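Local coordinates for ricin B lectin (Clostridium thermocellum, PDB 3VSF), which acts as an exo-beta-1,3-galactanase, pairing a catalytic module of glycosyl hydrolase family 43 with a galactose-binding ricin-type beta-trefoil lectin module, at residues A[134-137]-A[142-145]; A[342-347]-A[351-356]; A[374-379]-A[383-388]. All coordinates share one frame; numbering follows the deposited sequence.

Interaction 1 (A[134-137]-A[142-145]); sequences WMHW and NYGQ
His136 and Tyr143 meet through one ring carbon each. CE1 of the imidazole lies 4.2 Å from CE1 of the phenol, and the two side chains cross at about a right angle. The rings approach obliquely and do not stack. CG of His136 is anti to the backbone N (chi1 177°), which sets the ring beside its own carbonyl carbon and lets CE1 meet Tyr143. The polar ends have partners of their own. NE2 of His136 is hydrogen-bonded to OE1 of Glu138. ND1 of His136 and OH of Tyr143 make weak hydrogen bonds to the two carboxylate oxygens of Glu118, so one acid from strand 116-124 links both rings.

One residue further on, Trp137 offers the rim of its indole. CZ3 is 3.9 Å from CB of Gln145, which sits at the ring edge, near its plane. The two side chains run side by side in the same direction, with the indole and amide planes 64° apart. Beyond CB the glutamine chain bends at chi2, and OE1 makes a weak bond to Arg147. NE1 of Trp137 is held by the backbone oxygen of Glu111.

The contact is small, burying 157 Å² in all. It lies where strand 131-138 runs into the loop leading to strand 147-153. These are the two middle strands of one four-stranded antiparallel blade, as expected in the five-bladed beta-propeller of family 43.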
loop_
_atom_site.group_PDB
_atom_site.type_symbol
_atom_site.label_atom_id
_atom_site.label_comp_id
_atom_site.label_asym_id
_atom_site.label_seq_id
_atom_site.Cartn_x
_atom_site.Cartn_y
_atom_site.Cartn_z
ATOM N N TRP A 134 2.416 -4.011 21.005
ATOM C CA TRP A 134 3.112 -5.255 20.702
ATOM C C TRP A 134 4.264 -5.004 19.737
ATOM O O TRP A 134 4.330 -3.951 19.103
ATOM C CB TRP A 134 2.145 -6.282 20.118
ATOM C CG TRP A 134 1.149 -6.786 21.113
ATOM C CD1 TRP A 134 0.035 -6.137 21.558
ATOM C CD2 TRP A 134 1.177 -8.047 21.790
ATOM N NE1 TRP A 134 -0.633 -6.918 22.472
ATOM C CE2 TRP A 134 0.048 -8.096 22.631
ATOM C CE3 TRP A 134 2.047 -9.142 21.766
ATOM C CZ2 TRP A 134 -0.233 -9.194 23.440
ATOM C CZ3 TRP A 134 1.766 -10.232 22.569
ATOM C CH2 TRP A 134 0.635 -10.250 23.395
ATOM N N MET A 135 5.169 -5.972 19.626
ATOM C CA MET A 135 6.341 -5.819 18.772
ATOM C C MET A 135 7.106 -7.129 18.606
ATOM O O MET A 135 6.682 -8.176 19.094
ATOM C CB MET A 135 7.269 -4.744 19.340
ATOM C CG MET A 135 7.967 -5.151 20.628
ATOM S SD MET A 135 8.079 -3.810 21.828
ATOM C CE MET A 135 6.366 -3.656 22.325
ATOM N N HIS A 136 8.237 -7.056 17.910
ATOM C CA HIS A 136 9.092 -8.216 17.692
ATOM C C HIS A 136 10.431 -8.002 18.389
ATOM O O HIS A 136 11.082 -6.976 18.192
ATOM C CB HIS A 136 9.306 -8.439 16.194
ATOM C CG HIS A 136 10.236 -9.568 15.875
ATOM N ND1 HIS A 136 10.932 -9.645 14.687
ATOM C CD2 HIS A 136 10.583 -10.667 16.584
ATOM C CE1 HIS A 136 11.669 -10.741 14.680
ATOM N NE2 HIS A 136 11.476 -11.379 15.819
ATOM N N TRP A 137 10.839 -8.969 19.205
ATOM C CA TRP A 137 12.064 -8.835 19.990
ATOM C C TRP A 137 13.138 -9.834 19.567
ATOM O O TRP A 137 12.845 -10.998 19.293
ATOM C CB TRP A 137 11.760 -8.994 21.482
ATOM C CG TRP A 137 12.912 -8.635 22.374
ATOM C CD1 TRP A 137 13.173 -7.414 22.923
ATOM C CD2 TRP A 137 13.956 -9.507 22.823
ATOM N NE1 TRP A 137 14.315 -7.470 23.684
ATOM C CE2 TRP A 137 14.815 -8.744 23.640
ATOM C CE3 TRP A 137 14.250 -10.858 22.612
ATOM C CZ2 TRP A 137 15.946 -9.288 24.245
ATOM C CZ3 TRP A 137 15.374 -11.395 23.216
ATOM C CH2 TRP A 137 16.207 -10.610 24.022
ATOM N N ASN A 142 21.692 -12.202 17.345
ATOM C CA ASN A 142 21.152 -13.124 16.354
ATOM C C ASN A 142 19.629 -13.062 16.304
ATOM O O ASN A 142 19.017 -12.166 16.884
ATOM C CB ASN A 142 21.613 -14.553 16.648
ATOM C CG ASN A 142 21.090 -15.073 17.972
ATOM O OD1 ASN A 142 20.531 -14.322 18.770
ATOM N ND2 ASN A 142 21.277 -16.366 18.215
ATOM N N TYR A 143 19.024 -14.019 15.610
ATOM C CA TYR A 143 17.573 -14.075 15.481
ATOM C C TYR A 143 17.009 -15.398 15.989
ATOM O O TYR A 143 15.979 -15.868 15.508
ATOM C CB TYR A 143 17.153 -13.847 14.027
ATOM C CG TYR A 143 16.982 -12.389 13.658
ATOM C CD1 TYR A 143 15.717 -11.841 13.489
ATOM C CD2 TYR A 143 18.084 -11.561 13.483
ATOM C CE1 TYR A 143 15.553 -10.510 13.154
ATOM C CE2 TYR A 143 17.929 -10.228 13.147
ATOM C CZ TYR A 143 16.662 -9.709 12.984
ATOM O OH TYR A 143 16.500 -8.383 12.650
ATOM N N GLY A 144 17.688 -15.992 16.965
ATOM C CA GLY A 144 17.250 -17.252 17.536
ATOM C C GLY A 144 16.077 -17.084 18.483
ATOM O O GLY A 144 15.256 -17.989 18.636
ATOM N N GLN A 145 16.000 -15.920 19.118
ATOM C CA GLN A 145 14.925 -15.632 20.061
ATOM C C GLN A 145 13.741 -14.978 19.357
ATOM O O GLN A 145 13.497 -13.781 19.514
ATOM C CB GLN A 145 15.428 -14.724 21.184
ATOM C CG GLN A 145 16.652 -15.253 21.914
ATOM C CD GLN A 145 16.374 -16.531 22.682
ATOM O OE1 GLN A 145 15.250 -16.773 23.122
ATOM N NE2 GLN A 145 17.399 -17.358 22.845
#

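Interaction 2 (A[342-347]-A[351-356]); sequences DSVKID and GIISEY
Ser343 meets the ring of Tyr356 at its edge: CB lies near the ring plane, 3.8 Å from CD2. With CG anti to the backbone N (chi1 169°), the ring sits beside its own carbonyl carbon, its edge to Ser343. The Tyr356 side chain also touches Val41 of strand 41-43. On the other side of Tyr356 CB lies CB of Lys345, 4.1 Å from it; the rest of the lysine leads away.

The two segments form an antiparallel beta hairpin, with a G1 bulge at the turn. Strand 343-347 is the middle strand of a three-stranded sheet, and strand 352-355 forms one border.

One face of the hairpin carries Ile346 and Ile353, which lie side by side. CG2 of Ile353 is 4.0 Å from CG1 of Ile346, and it also reaches CG1 of Val344 at 3.8 Å. Ile353 packs against Ser302 and Leu304 of strand 301-309. The other face carries Lys345, Ser354, Asp347 and Ile352. The Asp347 carboxylate turns back to the connecting loop, where OD2 is hydrogen-bonded to Ser350. The CB of Glu355 points away from strand 343-347, and OE1 forms a salt bridge with NZ of Lys411.

Backbone bonds tie Lys345 to Ser354 in both directions. At the bulge, the carbonyl oxygen of Asp347 takes two donors: N of Gly351 at 2.9 Å and, weakly, N of Ile352 at 3.4 Å.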
loop_
_atom_site.group_PDB
_atom_site.type_symbol
_atom_site.label_atom_id
_atom_site.label_comp_id
_atom_site.label_asym_id
_atom_site.label_seq_id
_atom_site.Cartn_x
_atom_site.Cartn_y
_atom_site.Cartn_z
ATOM N N ASP A 342 2.895 8.494 -7.645
ATOM C CA ASP A 342 4.141 9.127 -7.233
ATOM C C ASP A 342 3.854 10.226 -6.214
ATOM O O ASP A 342 4.714 10.584 -5.410
ATOM C CB ASP A 342 4.884 9.694 -8.442
ATOM C CG ASP A 342 6.356 9.925 -8.164
ATOM O OD1 ASP A 342 7.151 8.976 -8.342
ATOM O OD2 ASP A 342 6.720 11.052 -7.768
ATOM N N SER A 343 2.635 10.754 -6.257
ATOM C CA SER A 343 2.179 11.747 -5.292
ATOM C C SER A 343 0.730 11.465 -4.907
ATOM O O SER A 343 -0.114 11.229 -5.771
ATOM C CB SER A 343 2.308 13.159 -5.866
ATOM O OG SER A 343 3.657 13.466 -6.173
ATOM N N VAL A 344 0.448 11.485 -3.609
ATOM C CA VAL A 344 -0.886 11.166 -3.113
ATOM C C VAL A 344 -1.501 12.332 -2.348
ATOM O O VAL A 344 -0.844 12.952 -1.515
ATOM C CB VAL A 344 -0.858 9.925 -2.196
ATOM C CG1 VAL A 344 -2.233 9.671 -1.597
ATOM C CG2 VAL A 344 -0.371 8.708 -2.965
ATOM N N LYS A 345 -2.765 12.628 -2.636
ATOM C CA LYS A 345 -3.483 13.673 -1.918
ATOM C C LYS A 345 -4.403 13.058 -0.870
ATOM O O LYS A 345 -5.129 12.105 -1.152
ATOM C CB LYS A 345 -4.294 14.539 -2.883
ATOM C CG LYS A 345 -4.892 15.779 -2.235
ATOM C CD LYS A 345 -6.387 15.881 -2.490
ATOM C CE LYS A 345 -6.976 17.104 -1.805
ATOM N NZ LYS A 345 -8.450 17.199 -2.003
ATOM N N ILE A 346 -4.367 13.607 0.340
ATOM C CA ILE A 346 -5.170 13.083 1.438
ATOM C C ILE A 346 -5.975 14.177 2.134
ATOM O O ILE A 346 -5.440 15.230 2.482
ATOM C CB ILE A 346 -4.294 12.370 2.487
ATOM C CG1 ILE A 346 -3.518 11.220 1.844
ATOM C CG2 ILE A 346 -5.145 11.861 3.638
ATOM C CD1 ILE A 346 -2.691 10.418 2.827
ATOM N N ASP A 347 -7.264 13.919 2.329
ATOM C CA ASP A 347 -8.121 14.818 3.091
ATOM C C ASP A 347 -8.804 14.031 4.203
ATOM O O ASP A 347 -9.928 13.556 4.041
ATOM C CB ASP A 347 -9.164 15.476 2.183
ATOM C CG ASP A 347 -9.844 16.664 2.840
ATOM O OD1 ASP A 347 -9.150 17.449 3.521
ATOM O OD2 ASP A 347 -11.074 16.815 2.677
ATOM N N GLY A 351 -12.350 11.990 4.468
ATOM C CA GLY A 351 -12.107 10.563 4.365
ATOM C C GLY A 351 -11.856 10.148 2.929
ATOM O O GLY A 351 -12.419 9.164 2.449
ATOM N N ILE A 352 -11.009 10.906 2.241
ATOM C CA ILE A 352 -10.715 10.648 0.837
ATOM C C ILE A 352 -9.216 10.543 0.578
ATOM O O ILE A 352 -8.449 11.432 0.946
ATOM C CB ILE A 352 -11.298 11.747 -0.073
ATOM C CG1 ILE A 352 -12.825 11.771 0.028
ATOM C CG2 ILE A 352 -10.863 11.533 -1.514
ATOM C CD1 ILE A 352 -13.476 12.834 -0.829
ATOM N N ILE A 353 -8.807 9.450 -0.060
ATOM C CA ILE A 353 -7.413 9.261 -0.442
ATOM C C ILE A 353 -7.316 8.962 -1.934
ATOM O O ILE A 353 -7.729 7.895 -2.391
ATOM C CB ILE A 353 -6.756 8.114 0.351
ATOM C CG1 ILE A 353 -7.013 8.281 1.850
ATOM C CG2 ILE A 353 -5.263 8.055 0.062
ATOM C CD1 ILE A 353 -6.449 7.159 2.696
ATOM N N SER A 354 -6.772 9.908 -2.693
ATOM C CA SER A 354 -6.681 9.755 -4.140
ATOM C C SER A 354 -5.340 10.229 -4.690
ATOM O O SER A 354 -4.437 10.593 -3.935
ATOM C CB SER A 354 -7.820 10.510 -4.830
ATOM O OG SER A 354 -7.724 11.904 -4.594
ATOM N N GLU A 355 -5.223 10.219 -6.014
ATOM C CA GLU A 355 -3.998 10.633 -6.683
ATOM C C GLU A 355 -3.906 12.152 -6.765
ATOM O O GLU A 355 -4.921 12.838 -6.889
ATOM C CB GLU A 355 -3.937 10.034 -8.091
ATOM C CG GLU A 355 -2.679 10.388 -8.869
ATOM C CD GLU A 355 -2.694 9.841 -10.282
ATOM O OE1 GLU A 355 -1.621 9.815 -10.922
ATOM O OE2 GLU A 355 -3.778 9.439 -10.756
ATOM N N TYR A 356 -2.686 12.673 -6.691
ATOM C CA TYR A 356 -2.461 14.101 -6.865
ATOM C C TYR A 356 -1.970 14.399 -8.275
ATOM O O TYR A 356 -0.878 13.985 -8.662
ATOM C CB TYR A 356 -1.456 14.629 -5.839
ATOM C CG TYR A 356 -0.985 16.037 -6.130
ATOM C CD1 TYR A 356 -1.827 17.126 -5.938
ATOM C CD2 TYR A 356 0.300 16.277 -6.599
ATOM C CE1 TYR A 356 -1.401 18.415 -6.205
ATOM C CE2 TYR A 356 0.735 17.563 -6.869
ATOM C CZ TYR A 356 -0.121 18.628 -6.669
ATOM O OH TYR A 356 0.307 19.909 -6.936
#

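Interaction 3 (A[374-379]-A[383-388]); sequences LDVLDG and NAAQIV
Asp375 and Val388 form an antiparallel hydrogen-bonded pair. N of Asp375 meets O of Val388 at 2.8 Å, bent to 130° at the hydrogen; N of Val388 returns to O of Asp375. Val376 and Ile387 follow as a non-hydrogen-bonded pair. N of Leu377 then bonds to O of Gln386 at 2.9 Å, and this bond is nearly straight. The short strand axes run at 155° to each other. Past this point, Gly379 N returns to Val376 O in a type II beta turn.

On the face of Val376 and Ile387, the isoleucine is central. Its CG2 is anti to the backbone N and lies 3.6 Å from CD1 of Leu374. With CG1 beside the backbone N (chi1 -62°), CD1 lies 3.8 Å from CG2 of Val376. The isoleucine is therefore held between Leu374 and Val376 of the facing strand. The other methyl of Val376, CG1, is 3.8 Å from CB of Ala385. On the opposite face, CG2 of Val388 is 3.7 Å from N of Leu377, while CG1 meets CB of Leu377 at 4.1 Å. The amide of Gln386 turns along its own strand: NE2 donates to O of Ile387, which lies almost in the amide plane.

Leu374 and Ile387 both reach Ile481 on strand 479-484, and Trp400 NE1 holds the backbone oxygen of Leu374. The hairpin is one of three of its kind in the beta-trefoil. The side chain of Ile387 is about 7 Å from that of Asp422, which binds beta-D-galactose in another structure of this protein. The side-chain contacts between the segments are apolar, so backbone bonds set the register and aliphatic groups meet on the face of Val376 and Ile387.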
loop_
_atom_site.group_PDB
_atom_site.type_symbol
_atom_site.label_atom_id
_atom_site.label_comp_id
_atom_site.label_asym_id
_atom_site.label_seq_id
_atom_site.Cartn_x
_atom_site.Cartn_y
_atom_site.Cartn_z
ATOM N N LEU A 374 -11.014 9.869 -27.898
ATOM C CA LEU A 374 -10.685 8.762 -27.010
ATOM C C LEU A 374 -11.680 8.693 -25.858
ATOM O O LEU A 374 -11.949 9.697 -25.197
ATOM C CB LEU A 374 -9.262 8.912 -26.470
ATOM C CG LEU A 374 -8.611 7.619 -25.979
ATOM C CD1 LEU A 374 -8.511 6.623 -27.121
ATOM C CD2 LEU A 374 -7.241 7.895 -25.383
ATOM N N ASP A 375 -12.224 7.504 -25.621
ATOM C CA ASP A 375 -13.281 7.330 -24.634
ATOM C C ASP A 375 -13.209 5.946 -23.995
ATOM O O ASP A 375 -12.435 5.092 -24.428
ATOM C CB ASP A 375 -14.649 7.535 -25.296
ATOM C CG ASP A 375 -15.789 7.560 -24.298
ATOM O OD1 ASP A 375 -15.597 8.094 -23.187
ATOM O OD2 ASP A 375 -16.882 7.047 -24.624
ATOM N N VAL A 376 -14.010 5.734 -22.957
ATOM C CA VAL A 376 -14.116 4.427 -22.321
ATOM C C VAL A 376 -15.456 3.798 -22.682
ATOM O O VAL A 376 -16.486 4.470 -22.666
ATOM C CB VAL A 376 -13.999 4.530 -20.787
ATOM C CG1 VAL A 376 -14.203 3.168 -20.145
ATOM C CG2 VAL A 376 -12.651 5.113 -20.395
ATOM N N LEU A 377 -15.440 2.511 -23.016
ATOM C CA LEU A 377 -16.659 1.809 -23.400
ATOM C C LEU A 377 -17.756 1.980 -22.355
ATOM O O LEU A 377 -17.544 1.724 -21.169
ATOM C CB LEU A 377 -16.380 0.322 -23.632
ATOM C CG LEU A 377 -17.594 -0.521 -24.032
ATOM C CD1 LEU A 377 -18.282 0.072 -25.253
ATOM C CD2 LEU A 377 -17.194 -1.968 -24.285
ATOM N N ASP A 378 -18.929 2.417 -22.807
ATOM C CA ASP A 378 -20.070 2.640 -21.923
ATOM C C ASP A 378 -19.740 3.622 -20.805
ATOM O O ASP A 378 -20.400 3.635 -19.767
ATOM C CB ASP A 378 -20.566 1.315 -21.334
ATOM C CG ASP A 378 -21.148 0.390 -22.387
ATOM O OD1 ASP A 378 -21.756 0.895 -23.354
ATOM O OD2 ASP A 378 -20.998 -0.842 -22.247
ATOM N N GLY A 379 -18.719 4.444 -21.027
ATOM C CA GLY A 379 -18.280 5.407 -20.032
ATOM C C GLY A 379 -18.097 4.772 -18.668
ATOM O O GLY A 379 -18.362 5.397 -17.642
ATOM N N ASN A 383 -12.504 -1.410 -13.708
ATOM C CA ASN A 383 -11.110 -1.681 -14.026
ATOM C C ASN A 383 -10.994 -2.570 -15.259
ATOM O O ASN A 383 -11.796 -3.485 -15.450
ATOM C CB ASN A 383 -10.409 -2.332 -12.831
ATOM C CG ASN A 383 -8.900 -2.275 -12.940
ATOM O OD1 ASN A 383 -8.342 -1.345 -13.526
ATOM N ND2 ASN A 383 -8.227 -3.272 -12.375
ATOM N N ALA A 384 -9.998 -2.288 -16.095
ATOM C CA ALA A 384 -9.757 -3.054 -17.317
ATOM C C ALA A 384 -10.837 -2.835 -18.376
ATOM O O ALA A 384 -10.974 -3.629 -19.307
ATOM C CB ALA A 384 -9.605 -4.539 -17.003
ATOM N N ALA A 385 -11.599 -1.756 -18.232
ATOM C CA ALA A 385 -12.634 -1.420 -19.205
ATOM C C ALA A 385 -12.015 -1.107 -20.564
ATOM O O ALA A 385 -10.977 -0.450 -20.647
ATOM C CB ALA A 385 -13.466 -0.246 -18.714
ATOM N N GLN A 386 -12.658 -1.582 -21.626
ATOM C CA GLN A 386 -12.153 -1.401 -22.983
ATOM C C GLN A 386 -12.162 0.063 -23.406
ATOM O O GLN A 386 -13.121 0.788 -23.145
ATOM C CB GLN A 386 -12.976 -2.232 -23.970
ATOM C CG GLN A 386 -12.627 -1.993 -25.433
ATOM C CD GLN A 386 -11.273 -2.557 -25.812
ATOM O OE1 GLN A 386 -10.982 -3.725 -25.556
ATOM N NE2 GLN A 386 -10.434 -1.727 -26.422
ATOM N N ILE A 387 -11.089 0.492 -24.063
ATOM C CA ILE A 387 -10.997 1.852 -24.580
ATOM C C ILE A 387 -11.509 1.911 -26.014
ATOM O O ILE A 387 -11.061 1.153 -26.875
ATOM C CB ILE A 387 -9.550 2.381 -24.542
ATOM C CG1 ILE A 387 -9.042 2.437 -23.099
ATOM C CG2 ILE A 387 -9.469 3.755 -25.182
ATOM C CD1 ILE A 387 -9.846 3.357 -22.204
ATOM N N VAL A 388 -12.451 2.812 -26.267
ATOM C CA VAL A 388 -13.042 2.949 -27.592
ATOM C C VAL A 388 -13.084 4.408 -28.026
ATOM O O VAL A 388 -12.935 5.313 -27.207
ATOM C CB VAL A 388 -14.476 2.387 -27.628
ATOM C CG1 VAL A 388 -14.478 0.909 -27.273
ATOM C CG2 VAL A 388 -15.373 3.169 -26.682
#

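The three contacts come in series along the chain, each closing before the next opens. Interaction 1 lies in the second blade of the propeller. Interaction 2 follows the last blade; its hairpin forms a small sheet with strand 41-43, near the modelled start of the chain, and packs on strand 301-309. Interaction 3 lies in the lectin module. The centres of interactions 1 and 2 are 35 Å apart. Those of interactions 2 and 3 are 24 Å apart. None touch. Interaction 1 lies on the opposite side of the chain's centre from the other two. Interactions 1 and 3 thus belong to different folds, propeller and beta-trefoil, about 34 Å apart at their nearest atoms.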